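Long-range contacts in T cell receptor mu chain (Monodelphis domestica, PDB 7L15), which pairs with a gamma chain to form the marsupial gamma-mu T cell receptor, which sits on the T cell surface and probably recognises antigen: residues V140-D145 with M214-G219; V163-S168 with D199-S204. One frame throughout, in Å; residues are numbered along the deposited sequence.

Both contacts lie in the C-terminal immunoglobulin domain of the mu chain, their centres about 8 Å apart and on the same side of the chain's centre. Along the sequence, 163-168 and 199-204 of interaction 2 both fall between 140-145 and 214-219 of interaction 1. Interaction 2 is a pairing within one sheet, strand 162-167 against strand 201-207; interaction 1 reaches from that sheet's edge strand 210-216 across to strand 139-145 of the other. Strands 201-207 and 210-216 are sheet neighbours, and the backbones of Met-214 and Cys-203 are hydrogen-bonded. Together the contacts show how one sheet is knit and how the two are closed into a sandwich.

Interaction 1 of 2, residues V140-D145 with M214-G219; sequences VFLVRD and MSHQAG
Leu-142 meets both Met-214 and His-216, and packing among the three side chains makes up most of the contact. The CE methyl of Met-214 lies 3.5 Å from Leu-142 CB. The methionine chain runs out with CG anti to the backbone N and then bends at chi3, which brings SD and CE alongside the backbone at Leu-142. At the end of the leucine side chain, CD1 reaches the backbone of the other strand, 3.5 Å from His-216 N. Val-140 adds a looser touch, its CG1 lying 4.3 Å from Met-214 CB.

In the conformer described, one of two modelled for His-216, the imidazole makes a CH-pi contact: Leu-142 CB stands over one face, 4.2 Å from the ring centroid and offset toward the rim.

Polar contacts are few. Leu-142 N gives a weak hydrogen bond to Met-214 SD, long at 3.6 Å though fairly straight, with 162° at the hydrogen. In that same histidine conformer Arg-144 NH1 comes in at the edge of the imidazole, 3.6 Å from His-216 ND1, with guanidinium and ring nearly coplanar, 19° apart, and the side chains sliding past in opposite directions. Arg-144 NH2 turns to the backbone oxygens of Gly-196 and Asp-199 in weak hydrogen bonds.

Phe-141 and Val-143 point away and pack on the T cell receptor gamma chain. The axes of the short segments 140-145 and 214-216 come within 6.7 Å, their directions 29° apart. They belong to different sheets, so side chains rather than paired backbones join them, as where the A and G strands face each other along one edge of a C1-type immunoglobulin sandwich.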
loop_
_atom_site.group_PDB
_atom_site.type_symbol
_atom_site.label_atom_id
_atom_site.label_comp_id
_atom_site.label_asym_id
_atom_site.label_seq_id
_atom_site.Cartn_x
_atom_site.Cartn_y
_atom_site.Cartn_z
ATOM N N VAL A 140 14.802 10.272 -22.561
ATOM C CA VAL A 140 15.790 9.971 -21.533
ATOM C C VAL A 140 16.420 11.269 -21.041
ATOM O O VAL A 140 16.923 12.062 -21.840
ATOM C CB VAL A 140 16.867 9.001 -22.059
ATOM C CG1 VAL A 140 17.898 8.718 -20.995
ATOM C CG2 VAL A 140 16.212 7.702 -22.530
ATOM N N PHE A 141 16.418 11.470 -19.723
ATOM C CA PHE A 141 16.968 12.676 -19.123
ATOM C C PHE A 141 17.894 12.301 -17.988
ATOM O O PHE A 141 17.539 11.461 -17.154
ATOM C CB PHE A 141 15.850 13.580 -18.607
ATOM C CG PHE A 141 14.791 13.832 -19.624
ATOM C CD1 PHE A 141 14.963 14.818 -20.590
ATOM C CD2 PHE A 141 13.640 13.071 -19.643
ATOM C CE1 PHE A 141 13.979 15.038 -21.568
ATOM C CE2 PHE A 141 12.648 13.298 -20.607
ATOM C CZ PHE A 141 12.821 14.285 -21.567
ATOM N N LEU A 142 19.068 12.936 -17.946
ATOM C CA LEU A 142 19.987 12.793 -16.826
ATOM C C LEU A 142 19.745 13.904 -15.817
ATOM O O LEU A 142 19.549 15.064 -16.191
ATOM C CB LEU A 142 21.440 12.841 -17.300
ATOM C CG LEU A 142 22.059 11.604 -17.940
ATOM C CD1 LEU A 142 23.404 11.978 -18.550
ATOM C CD2 LEU A 142 22.229 10.534 -16.885
ATOM N N VAL A 143 19.756 13.544 -14.533
ATOM C CA VAL A 143 19.638 14.512 -13.453
ATOM C C VAL A 143 20.662 14.148 -12.395
ATOM O O VAL A 143 20.928 12.967 -12.146
ATOM C CB VAL A 143 18.225 14.549 -12.823
ATOM C CG1 VAL A 143 18.070 15.816 -11.970
ATOM C CG2 VAL A 143 17.140 14.448 -13.893
ATOM N N ARG A 144 21.209 15.169 -11.746
ATOM C CA ARG A 144 22.289 15.010 -10.785
ATOM C C ARG A 144 21.962 15.723 -9.481
ATOM O O ARG A 144 21.271 16.740 -9.464
ATOM C CB ARG A 144 23.604 15.567 -11.327
ATOM C CG ARG A 144 24.658 14.531 -11.549
ATOM C CD ARG A 144 26.000 15.197 -11.771
ATOM N NE ARG A 144 27.019 14.235 -12.169
ATOM C CZ ARG A 144 27.332 13.961 -13.431
ATOM N NH1 ARG A 144 26.705 14.576 -14.425
ATOM N NH2 ARG A 144 28.273 13.070 -13.696
ATOM N N ASP A 145 22.448 15.153 -8.382
ATOM C CA ASP A 145 22.482 15.835 -7.089
ATOM C C ASP A 145 23.718 15.295 -6.378
ATOM O O ASP A 145 23.727 14.141 -5.933
ATOM C CB ASP A 145 21.208 15.596 -6.289
ATOM C CG ASP A 145 21.113 16.481 -5.062
ATOM O OD1 ASP A 145 21.209 17.719 -5.202
ATOM O OD2 ASP A 145 20.917 15.944 -3.958
ATOM N N MET A 214 21.143 9.768 -23.207
ATOM C CA MET A 214 21.642 11.105 -22.911
ATOM C C MET A 214 22.996 10.973 -22.217
ATOM O O MET A 214 23.210 10.045 -21.432
ATOM C CB MET A 214 20.665 11.898 -22.022
ATOM C CG MET A 214 21.159 13.315 -21.676
ATOM S SD MET A 214 19.825 14.432 -21.151
ATOM C CE MET A 214 20.504 15.228 -19.705
ATOM N N SER A 215 23.913 11.892 -22.503
ATOM C CA SER A 215 25.196 11.911 -21.813
ATOM C C SER A 215 25.538 13.326 -21.387
ATOM O O SER A 215 25.263 14.288 -22.106
ATOM C CB SER A 215 26.368 11.371 -22.672
ATOM O OG SER A 215 25.967 10.825 -23.915
ATOM N N HIS A 216 26.146 13.443 -20.217
ATOM C CA HIS A 216 26.777 14.677 -19.783
ATOM C C HIS A 216 28.276 14.477 -19.971
ATOM O O HIS A 216 28.900 13.709 -19.231
ATOM C CB HIS A 216 26.421 15.000 -18.332
ATOM C CG HIS A 216 25.065 15.613 -18.162
ATOM N ND1 HIS A 216 24.473 15.779 -16.927
ATOM C CD2 HIS A 216 24.187 16.108 -19.070
ATOM C CE1 HIS A 216 23.291 16.350 -17.081
ATOM N NE2 HIS A 216 23.097 16.565 -18.371
ATOM N N GLN A 217 28.841 15.129 -20.986
ATOM C CA GLN A 217 30.255 14.978 -21.283
ATOM C C GLN A 217 31.088 15.742 -20.264
ATOM O O GLN A 217 30.645 16.742 -19.691
ATOM C CB GLN A 217 30.582 15.464 -22.702
ATOM C CG GLN A 217 29.935 14.635 -23.825
ATOM C CD GLN A 217 30.355 13.157 -23.839
ATOM O OE1 GLN A 217 31.406 12.781 -23.309
ATOM N NE2 GLN A 217 29.526 12.316 -24.458
ATOM N N ALA A 218 32.299 15.240 -20.024
ATOM C CA ALA A 218 33.284 15.943 -19.215
ATOM C C ALA A 218 34.329 16.668 -20.054
ATOM O O ALA A 218 35.010 17.559 -19.534
ATOM C CB ALA A 218 33.978 14.963 -18.266
ATOM N N GLY A 219 34.470 16.308 -21.335
ATOM C CA GLY A 219 35.310 17.046 -22.251
ATOM C C GLY A 219 34.574 17.324 -23.550
ATOM O O GLY A 219 33.460 16.842 -23.775
#

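Interaction 2 of 2, residues V163-S168 with D199-S204; sequences VSLTSS and DAITCS
Leu-165 and Cys-203 face each other as a non-hydrogen-bonded antiparallel pair, flanked by the hydrogen-bonded pairs Ser-164 with Ser-204 and Thr-166 with Thr-202. Each flanking pair exchanges two backbone hydrogen bonds, and Thr-202 N to Thr-166 O measures 2.8 Å.

The tightly packed side is the face carrying Leu-165 and Cys-203. Leu-165 CD2 fits between Cys-203 CB at 3.7 Å and Ile-201 CD1 at 3.8 Å. Ile-201 sends CG1 out anti to its own N (chi1 -180°), then turns at chi2 (59°) to carry CD1 back toward the partner strand, 3.2 Å from Thr-166 O. Val-163 CG1 lies 3.8 Å from Cys-203 SG, the sulfur of the disulfide with Cys-151.

On the opposite face Ser-164, Thr-166, Thr-202 and Ser-204 are partly exposed and looser, and a water joins the strands. It lies 2.6 Å from Thr-166 OG1, to which it is hydrogen-bonded, and donates to Thr-202 O, which also accepts from Thr-166 N. Ser-204 OG is hydrogen-bonded to Glu-211 OE1, outside the contact. Beyond the regular ladder, Ser-167 OG donates to Ala-200 O over 2.6 Å, in the carbonyl plane, tying the strand end to the loop before strand 201-207.

Strand 162-167 has strand 170-173 at its other edge, while strand 201-207 is flanked by 210-216. The disulfide links this sheet to strand 148-156 of the other, where Val-149 touches both Leu-165 and Ile-201; Leu-142 of strand 139-145 packs on the same buried face.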
loop_
_atom_site.group_PDB
_atom_site.type_symbol
_atom_site.label_atom_id
_atom_site.label_comp_id
_atom_site.label_asym_id
_atom_site.label_seq_id
_atom_site.Cartn_x
_atom_site.Cartn_y
_atom_site.Cartn_z
ATOM N N VAL A 163 18.334 -0.745 -19.183
ATOM C CA VAL A 163 18.950 0.529 -18.836
ATOM C C VAL A 163 20.349 0.271 -18.310
ATOM O O VAL A 163 20.620 -0.746 -17.660
ATOM C CB VAL A 163 18.154 1.321 -17.781
ATOM C CG1 VAL A 163 18.654 2.774 -17.697
ATOM C CG2 VAL A 163 16.682 1.278 -18.091
ATOM N N SER A 164 21.238 1.216 -18.585
ATOM C CA SER A 164 22.625 1.125 -18.153
ATOM C C SER A 164 23.187 2.533 -18.003
ATOM O O SER A 164 23.033 3.363 -18.903
ATOM C CB SER A 164 23.431 0.307 -19.163
ATOM O OG SER A 164 24.777 0.236 -18.785
ATOM N N LEU A 165 23.791 2.805 -16.849
ATOM C CA LEU A 165 24.568 4.015 -16.608
ATOM C C LEU A 165 26.056 3.686 -16.678
ATOM O O LEU A 165 26.510 2.728 -16.047
ATOM C CB LEU A 165 24.244 4.610 -15.235
ATOM C CG LEU A 165 22.982 5.437 -15.050
ATOM C CD1 LEU A 165 22.709 5.548 -13.566
ATOM C CD2 LEU A 165 23.123 6.830 -15.701
ATOM N N THR A 166 26.816 4.498 -17.403
ATOM C CA THR A 166 28.233 4.232 -17.601
ATOM C C THR A 166 29.021 5.528 -17.541
ATOM O O THR A 166 28.542 6.583 -17.960
ATOM C CB THR A 166 28.513 3.553 -18.945
ATOM O OG1 THR A 166 27.969 4.358 -19.998
ATOM C CG2 THR A 166 27.889 2.152 -18.979
ATOM N N SER A 167 30.238 5.426 -17.020
ATOM C CA SER A 167 31.181 6.536 -16.956
ATOM C C SER A 167 32.370 6.173 -17.838
ATOM O O SER A 167 33.130 5.252 -17.516
ATOM C CB SER A 167 31.600 6.809 -15.517
ATOM O OG SER A 167 32.227 8.071 -15.396
ATOM N N SER A 168 32.494 6.871 -18.971
ATOM C CA SER A 168 33.537 6.614 -19.972
ATOM C C SER A 168 33.650 5.126 -20.299
ATOM O O SER A 168 34.744 4.574 -20.427
ATOM C CB SER A 168 34.889 7.187 -19.535
ATOM O OG SER A 168 35.084 8.493 -20.062
ATOM N N ASP A 199 32.296 13.422 -13.132
ATOM C CA ASP A 199 32.591 12.351 -14.076
ATOM C C ASP A 199 31.651 12.420 -15.275
ATOM O O ASP A 199 30.505 12.873 -15.176
ATOM C CB ASP A 199 32.484 10.979 -13.407
ATOM C CG ASP A 199 33.615 10.710 -12.432
ATOM O OD1 ASP A 199 34.566 11.521 -12.387
ATOM O OD2 ASP A 199 33.550 9.686 -11.711
ATOM N N ALA A 200 32.157 11.992 -16.426
ATOM C CA ALA A 200 31.309 11.836 -17.596
ATOM C C ALA A 200 30.341 10.686 -17.356
ATOM O O ALA A 200 30.731 9.619 -16.874
ATOM C CB ALA A 200 32.156 11.579 -18.844
ATOM N N ILE A 201 29.070 10.907 -17.660
ATOM C CA ILE A 201 28.045 9.911 -17.395
ATOM C C ILE A 201 27.173 9.763 -18.634
ATOM O O ILE A 201 26.878 10.744 -19.327
ATOM C CB ILE A 201 27.211 10.276 -16.141
ATOM C CG1 ILE A 201 26.141 9.220 -15.878
ATOM C CG2 ILE A 201 26.620 11.679 -16.242
ATOM C CD1 ILE A 201 26.735 7.849 -15.655
ATOM N N THR A 202 26.800 8.526 -18.935
ATOM C CA THR A 202 25.901 8.241 -20.040
ATOM C C THR A 202 24.805 7.318 -19.545
ATOM O O THR A 202 25.086 6.295 -18.914
ATOM C CB THR A 202 26.638 7.590 -21.222
ATOM O OG1 THR A 202 27.530 8.543 -21.814
ATOM C CG2 THR A 202 25.641 7.109 -22.274
ATOM N N CYS A 203 23.562 7.674 -19.823
ATOM C CA CYS A 203 22.456 6.773 -19.581
ATOM C C CYS A 203 21.985 6.229 -20.916
ATOM O O CYS A 203 21.691 6.999 -21.834
ATOM C CB CYS A 203 21.303 7.467 -18.865
ATOM S SG CYS A 203 20.065 6.257 -18.470
ATOM N N SER A 204 21.900 4.917 -21.021
ATOM C CA SER A 204 21.617 4.279 -22.291
ATOM C C SER A 204 20.452 3.317 -22.121
ATOM O O SER A 204 20.492 2.439 -21.252
ATOM C CB SER A 204 22.855 3.552 -22.810
ATOM O OG SER A 204 22.477 2.643 -23.825
HETATM O O HOH W 1 25.589 3.794 -20.761
#